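Local structure of probable chitinase (Chromobacterium violaceum, 5JH8) at residues I127-L130 against G131-L134; N121-S124 against H125-Q128. The protein probably binds chitin and is likely to hydrolyse it, in the manner of family 18 glycosyl hydrolases. All coordinates share one frame; numbering follows the deposited sequence.

Contact 1: I127-L130 against G131-L134; sequences IQVL and GRAL
Arg132 lies back over the previous turn of helix 120-135, its guanidinium laid over the backbone at Gln128 O and Val129 N, with its NH2 end beside Val129 CG2. The backbone bonds underneath are those of a regular alpha helix, each amide reaching the carbonyl four residues earlier; Gly131 N to Ile127 O measures 2.8 Å and Leu134 N to Leu130 O 2.9 Å.

The polar side chains meet on the outer surface. Gln128 O sits over the centre of one face of the Arg132 guanidinium, 3.7 Å from CZ, so this carbonyl receives the Arg132 amide and also faces the flat cation, an approach that is probably favourable electrostatically. The bend at chi3 (-70°) turns the end of the arginine back along the helix, and NH2 comes to 3.8 Å from Val129 CG2. A water in the guanidinium plane accepts from Arg132 NH2 at 2.9 Å and donates to Gln128 OE1 in a short bond of 2.5 Å, joining the two long side chains. Arginine and glutamine suit this surface because their aliphatic parts can lie along the helix while their polar ends meet solvent.

Apolar contacts between Leu130 and Leu134 occupy the buried side. Leu134 CD1 packs against Leu130 CG at 3.8 Å, the two side chains crossing at a slant. At the margin, Ala133, with only a methyl, stays close to the backbone, CB lying 3.5 Å from Val129 O.

Around the helix, Leu130 and Leu134 rest on Val110 and Ile108 of strand 107-111, consistent with a helix on the outside of the family's TIM barrel. Val129 and Ala133 meet Val93 of helix 89-96, while Ile127 touches Leu166 and Ala169 of helix 163-169.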
ATOM      1  N   ILE A 127      17.343   6.489  -0.171  1.00  9.11           N
ATOM      2  CA  ILE A 127      16.623   6.046  -1.358  1.00  9.15           C
ATOM      3  C   ILE A 127      17.390   6.395  -2.632  1.00  9.21           C
ATOM      4  O   ILE A 127      17.408   5.608  -3.582  1.00  8.91           O
ATOM      5  CB  ILE A 127      15.190   6.612  -1.314  1.00  9.24           C
ATOM      6  CG1 ILE A 127      14.405   5.954  -0.163  1.00  9.36           C
ATOM      7  CG2 ILE A 127      14.490   6.438  -2.648  1.00  9.54           C
ATOM      8  CD1 ILE A 127      14.339   4.436  -0.191  1.00  9.24           C
ATOM      9  N   GLN A 128      18.060   7.545  -2.671  1.00  9.49           N
ATOM     10  CA  GLN A 128      18.908   7.875  -3.818  1.00 10.16           C
ATOM     11  C   GLN A 128      20.012   6.841  -4.013  1.00 10.15           C
ATOM     12  O   GLN A 128      20.252   6.353  -5.132  1.00 10.45           O
ATOM     13  CB  GLN A 128      19.527   9.258  -3.607  1.00 12.33           C
ATOM     14  CG  GLN A 128      18.547  10.401  -3.750  1.00 14.09           C
ATOM     15  CD  GLN A 128      19.090  11.729  -3.222  1.00 15.73           C
ATOM     16  OE1 GLN A 128      20.121  11.776  -2.550  1.00 17.87           O
ATOM     17  NE2 GLN A 128      18.374  12.806  -3.505  1.00 17.35           N
ATOM     18  N   VAL A 129      20.725   6.526  -2.935  1.00 10.45           N
ATOM     19  CA  VAL A 129      21.829   5.578  -3.011  1.00 10.14           C
ATOM     20  C   VAL A 129      21.313   4.190  -3.360  1.00  9.31           C
ATOM     21  O   VAL A 129      21.893   3.492  -4.195  1.00 10.39           O
ATOM     22  CB  VAL A 129      22.622   5.592  -1.688  1.00 11.79           C
ATOM     23  CG1 VAL A 129      23.693   4.509  -1.666  1.00 11.61           C
ATOM     24  CG2 VAL A 129      23.229   6.957  -1.446  1.00 13.27           C
ATOM     25  N   LEU A 130      20.212   3.783  -2.737  1.00  8.54           N
ATOM     26  CA  LEU A 130      19.638   2.471  -2.983  1.00  8.54           C
ATOM     27  C   LEU A 130      19.166   2.347  -4.421  1.00  8.28           C
ATOM     28  O   LEU A 130      19.403   1.324  -5.079  1.00  9.12           O
ATOM     29  CB  LEU A 130      18.491   2.225  -2.003  1.00  7.88           C
ATOM     30  CG  LEU A 130      17.766   0.894  -2.173  1.00  7.30           C
ATOM     31  CD1 LEU A 130      18.680  -0.290  -1.979  1.00  8.83           C
ATOM     32  CD2 LEU A 130      16.549   0.833  -1.262  1.00  8.38           C
ATOM     33  N   GLY A 131      18.494   3.380  -4.933  1.00  8.71           N
ATOM     34  CA  GLY A 131      18.041   3.334  -6.314  1.00  9.11           C
ATOM     35  C   GLY A 131      19.190   3.171  -7.294  1.00  9.43           C
ATOM     36  O   GLY A 131      19.139   2.353  -8.217  1.00  9.53           O
ATOM     37  N   ARG A 132      20.273   3.920  -7.090  1.00  9.34           N
ATOM     38  CA  ARG A 132      21.419   3.781  -7.976  1.00 10.42           C
ATOM     39  C   ARG A 132      22.016   2.380  -7.884  1.00 10.70           C
ATOM     40  O   ARG A 132      22.389   1.791  -8.901  1.00 10.84           O
ATOM     41  CB  ARG A 132      22.460   4.849  -7.658  1.00 13.32           C
ATOM     42  CG  ARG A 132      22.119   6.248  -8.173  1.00 16.62           C
ATOM     43  CD  ARG A 132      23.300   7.203  -8.057  1.00 18.88           C
ATOM     44  NE  ARG A 132      23.616   7.547  -6.674  1.00 20.78           N
ATOM     45  CZ  ARG A 132      23.059   8.548  -5.996  1.00 22.70           C
ATOM     46  NH1 ARG A 132      22.136   9.325  -6.554  1.00 23.53           N
ATOM     47  NH2 ARG A 132      23.422   8.769  -4.746  1.00 23.63           N
ATOM     48  N   ALA A 133      22.097   1.822  -6.677  1.00 10.54           N
ATOM     49  CA  ALA A 133      22.687   0.499  -6.500  1.00 10.37           C
ATOM     50  C   ALA A 133      21.833  -0.582  -7.153  1.00  9.77           C
ATOM     51  O   ALA A 133      22.367  -1.495  -7.795  1.00 10.63           O
ATOM     52  CB  ALA A 133      22.910   0.212  -5.019  1.00 10.27           C
ATOM     53  N   LEU A 134      20.509  -0.498  -6.998  1.00  8.90           N
ATOM     54  CA  LEU A 134      19.620  -1.455  -7.655  1.00  8.70           C
ATOM     55  C   LEU A 134      19.687  -1.309  -9.178  1.00  9.27           C
ATOM     56  O   LEU A 134      19.778  -2.303  -9.906  1.00  9.68           O
ATOM     57  CB  LEU A 134      18.196  -1.262  -7.131  1.00  8.54           C
ATOM     58  CG  LEU A 134      17.975  -1.762  -5.703  1.00  8.56           C
ATOM     59  CD1 LEU A 134      16.692  -1.188  -5.159  1.00  7.89           C
ATOM     60  CD2 LEU A 134      17.933  -3.268  -5.646  1.00  9.04           C
TER
HETATM   61  O   HOH W   1      22.430  11.045  -3.323  1.00 31.85           O

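Contact 2: N121-S124 against H125-Q128; sequences NNFS and HFIQ
Phe123 spreads one ring face beneath Ile127 and brings its CE1 corner to Phe126, so that one aromatic side chain serves two partners in the next turn. Ile127 CG1 stands 4.0 Å from the Phe123 ring centroid, only 19° off the normal, a CH-pi contact displaced toward the CE1 and CZ rim. CG of Phe123 is anti to the backbone N (chi1 -176°), which carries the ring forward along the helix to meet these later residues. Ile127 CD1 extends the cover, reaching 4.0 Å from Phe123 CE1.

The two phenylalanines are turned differently. Phe123 CE1 arrives at the edge of the Phe126 ring, near its plane, 4.0 Å from CD2, whereas Phe126 CD2 approaches the Phe123 ring obliquely. The large flat rings suit a buried side where helix 120-135 faces helices 78-85, 89-96 and 163-169: Phe123 also touches Ser85 and Leu166, and Phe126 touches Val84 and Val93.

On another side, Gln128 CG passes 3.2 Å from Ser124 O, a carbonyl that also accepts Gln128 N at 2.9 Å. Small Ser124 fits closely beside Ala165, and its OG bonds to Arg120 O, so the buried hydroxyl is satisfied within its own helix. His125 sends ND1 to Gln89 NE2, and Asn122 ND2 bonds Asp119 OD1.

Chemically, the contact is divided: dispersion and a CH-pi interaction hold the buried aromatic and aliphatic side chains, whereas Ser124 OG, His125 and Asn122 find their partners in Arg120, Gln89 and Asp119, beyond the two turns themselves.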
ATOM      1  N   ASN A 121      15.684  14.319   4.972  1.00 12.78           N
ATOM      2  CA  ASN A 121      16.789  14.318   4.021  1.00 13.07           C
ATOM      3  C   ASN A 121      17.629  13.045   4.117  1.00 12.07           C
ATOM      4  O   ASN A 121      18.157  12.574   3.105  1.00 12.71           O
ATOM      5  CB  ASN A 121      17.658  15.558   4.191  1.00 15.27           C
ATOM      6  CG  ASN A 121      16.940  16.836   3.792  1.00 16.93           C
ATOM      7  OD1 ASN A 121      15.915  16.811   3.104  1.00 17.17           O
ATOM      8  ND2 ASN A 121      17.483  17.970   4.228  1.00 18.82           N
ATOM      9  N   ASN A 122      17.759  12.466   5.311  1.00 11.46           N
ATOM     10  CA  ASN A 122      18.466  11.195   5.454  1.00 11.87           C
ATOM     11  C   ASN A 122      17.779  10.110   4.647  1.00 11.20           C
ATOM     12  O   ASN A 122      18.428   9.337   3.944  1.00 11.22           O
ATOM     13  CB  ASN A 122      18.504  10.779   6.924  1.00 12.82           C
ATOM     14  CG  ASN A 122      19.390  11.663   7.766  1.00 14.10           C
ATOM     15  OD1 ASN A 122      20.374  12.229   7.280  1.00 16.21           O
ATOM     16  ND2 ASN A 122      19.063  11.767   9.053  1.00 14.59           N
ATOM     17  N   PHE A 123      16.454  10.030   4.750  1.00 11.02           N
ATOM     18  CA  PHE A 123      15.704   8.999   4.041  1.00 10.55           C
ATOM     19  C   PHE A 123      15.782   9.216   2.529  1.00  9.96           C
ATOM     20  O   PHE A 123      15.973   8.262   1.763  1.00 10.11           O
ATOM     21  CB  PHE A 123      14.262   8.977   4.558  1.00  9.91           C
ATOM     22  CG  PHE A 123      13.433   7.872   3.956  1.00  9.65           C
ATOM     23  CD1 PHE A 123      13.828   6.547   4.053  1.00 10.06           C
ATOM     24  CD2 PHE A 123      12.267   8.160   3.274  1.00 10.24           C
ATOM     25  CE1 PHE A 123      13.061   5.536   3.473  1.00 10.03           C
ATOM     26  CE2 PHE A 123      11.488   7.145   2.708  1.00  9.60           C
ATOM     27  CZ  PHE A 123      11.890   5.840   2.804  1.00  9.38           C
ATOM     28  N   SER A 124      15.657  10.467   2.078  1.00 10.55           N
ATOM     29  CA  SER A 124      15.799  10.749   0.656  1.00 10.42           C
ATOM     30  C   SER A 124      17.151  10.279   0.157  1.00 10.77           C
ATOM     31  O   SER A 124      17.255   9.707  -0.934  1.00 11.60           O
ATOM     32  CB  SER A 124      15.665  12.246   0.410  1.00 11.35           C
ATOM     33  OG  SER A 124      14.355  12.654   0.720  1.00 11.93           O
ATOM     34  N   HIS A 125      18.203  10.536   0.943  1.00 11.15           N
ATOM     35  CA  HIS A 125      19.546  10.153   0.534  1.00 11.65           C
ATOM     36  C   HIS A 125      19.686   8.639   0.469  1.00 10.81           C
ATOM     37  O   HIS A 125      20.236   8.102  -0.498  1.00 11.11           O
ATOM     38  CB  HIS A 125      20.588  10.764   1.473  1.00 12.89           C
ATOM     39  CG  HIS A 125      21.992  10.455   1.070  1.00 16.21           C
ATOM     40  ND1 HIS A 125      22.770   9.560   1.764  1.00 18.43           N
ATOM     41  CD2 HIS A 125      22.738  10.869   0.019  1.00 18.43           C
ATOM     42  CE1 HIS A 125      23.950   9.459   1.181  1.00 18.22           C
ATOM     43  NE2 HIS A 125      23.960  10.246   0.122  1.00 18.36           N
ATOM     44  N   PHE A 126      19.156   7.934   1.470  1.00 10.54           N
ATOM     45  CA  PHE A 126      19.163   6.472   1.447  1.00 10.55           C
ATOM     46  C   PHE A 126      18.507   5.944   0.182  1.00  9.45           C
ATOM     47  O   PHE A 126      19.048   5.053  -0.482  1.00  9.70           O
ATOM     48  CB  PHE A 126      18.459   5.945   2.696  1.00 10.79           C
ATOM     49  CG  PHE A 126      18.087   4.476   2.640  1.00 10.30           C
ATOM     50  CD1 PHE A 126      19.047   3.487   2.545  1.00 11.54           C
ATOM     51  CD2 PHE A 126      16.754   4.083   2.695  1.00 11.15           C
ATOM     52  CE1 PHE A 126      18.672   2.150   2.493  1.00 11.92           C
ATOM     53  CE2 PHE A 126      16.394   2.758   2.649  1.00 11.30           C
ATOM     54  CZ  PHE A 126      17.345   1.795   2.550  1.00 11.55           C
ATOM     55  N   ILE A 127      17.343   6.489  -0.171  1.00  9.11           N
ATOM     56  CA  ILE A 127      16.623   6.046  -1.358  1.00  9.15           C
ATOM     57  C   ILE A 127      17.390   6.395  -2.632  1.00  9.21           C
ATOM     58  O   ILE A 127      17.408   5.608  -3.582  1.00  8.91           O
ATOM     59  CB  ILE A 127      15.190   6.612  -1.314  1.00  9.24           C
ATOM     60  CG1 ILE A 127      14.405   5.954  -0.163  1.00  9.36           C
ATOM     61  CG2 ILE A 127      14.490   6.438  -2.648  1.00  9.54           C
ATOM     62  CD1 ILE A 127      14.339   4.436  -0.191  1.00  9.24           C
ATOM     63  N   GLN A 128      18.060   7.545  -2.671  1.00  9.49           N
ATOM     64  CA  GLN A 128      18.908   7.875  -3.818  1.00 10.16           C
ATOM     65  C   GLN A 128      20.012   6.841  -4.013  1.00 10.15           C
ATOM     66  O   GLN A 128      20.252   6.353  -5.132  1.00 10.45           O
ATOM     67  CB  GLN A 128      19.527   9.258  -3.607  1.00 12.33           C
ATOM     68  CG  GLN A 128      18.547  10.401  -3.750  1.00 14.09           C
ATOM     69  CD  GLN A 128      19.090  11.729  -3.222  1.00 15.73           C
ATOM     70  OE1 GLN A 128      20.121  11.776  -2.550  1.00 17.87           O
ATOM     71  NE2 GLN A 128      18.374  12.806  -3.505  1.00 17.35           N
TER

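How the contacts relate
Contacts 1 and 2 cover overlapping, consecutive turns of helix 120-135, with centres about 9 Å apart, and they share Ile127 and Gln128. Both residues change role between them: in contact 2 they pack back on Phe123 and Ser124, and in contact 1 their carbonyls receive the next turn while Gln128 adds its water link. Neither contact reaches the ligand pocket. The side chains of Phe123 and Ile127 lie about 12 Å and 14 Å from the bound histidine. Any connection would be indirect, through strand 107-111: Val110 touches Ile127 and Leu130, while the adjacent Asp111, and Glu113 just beyond the strand, line the histidine pocket.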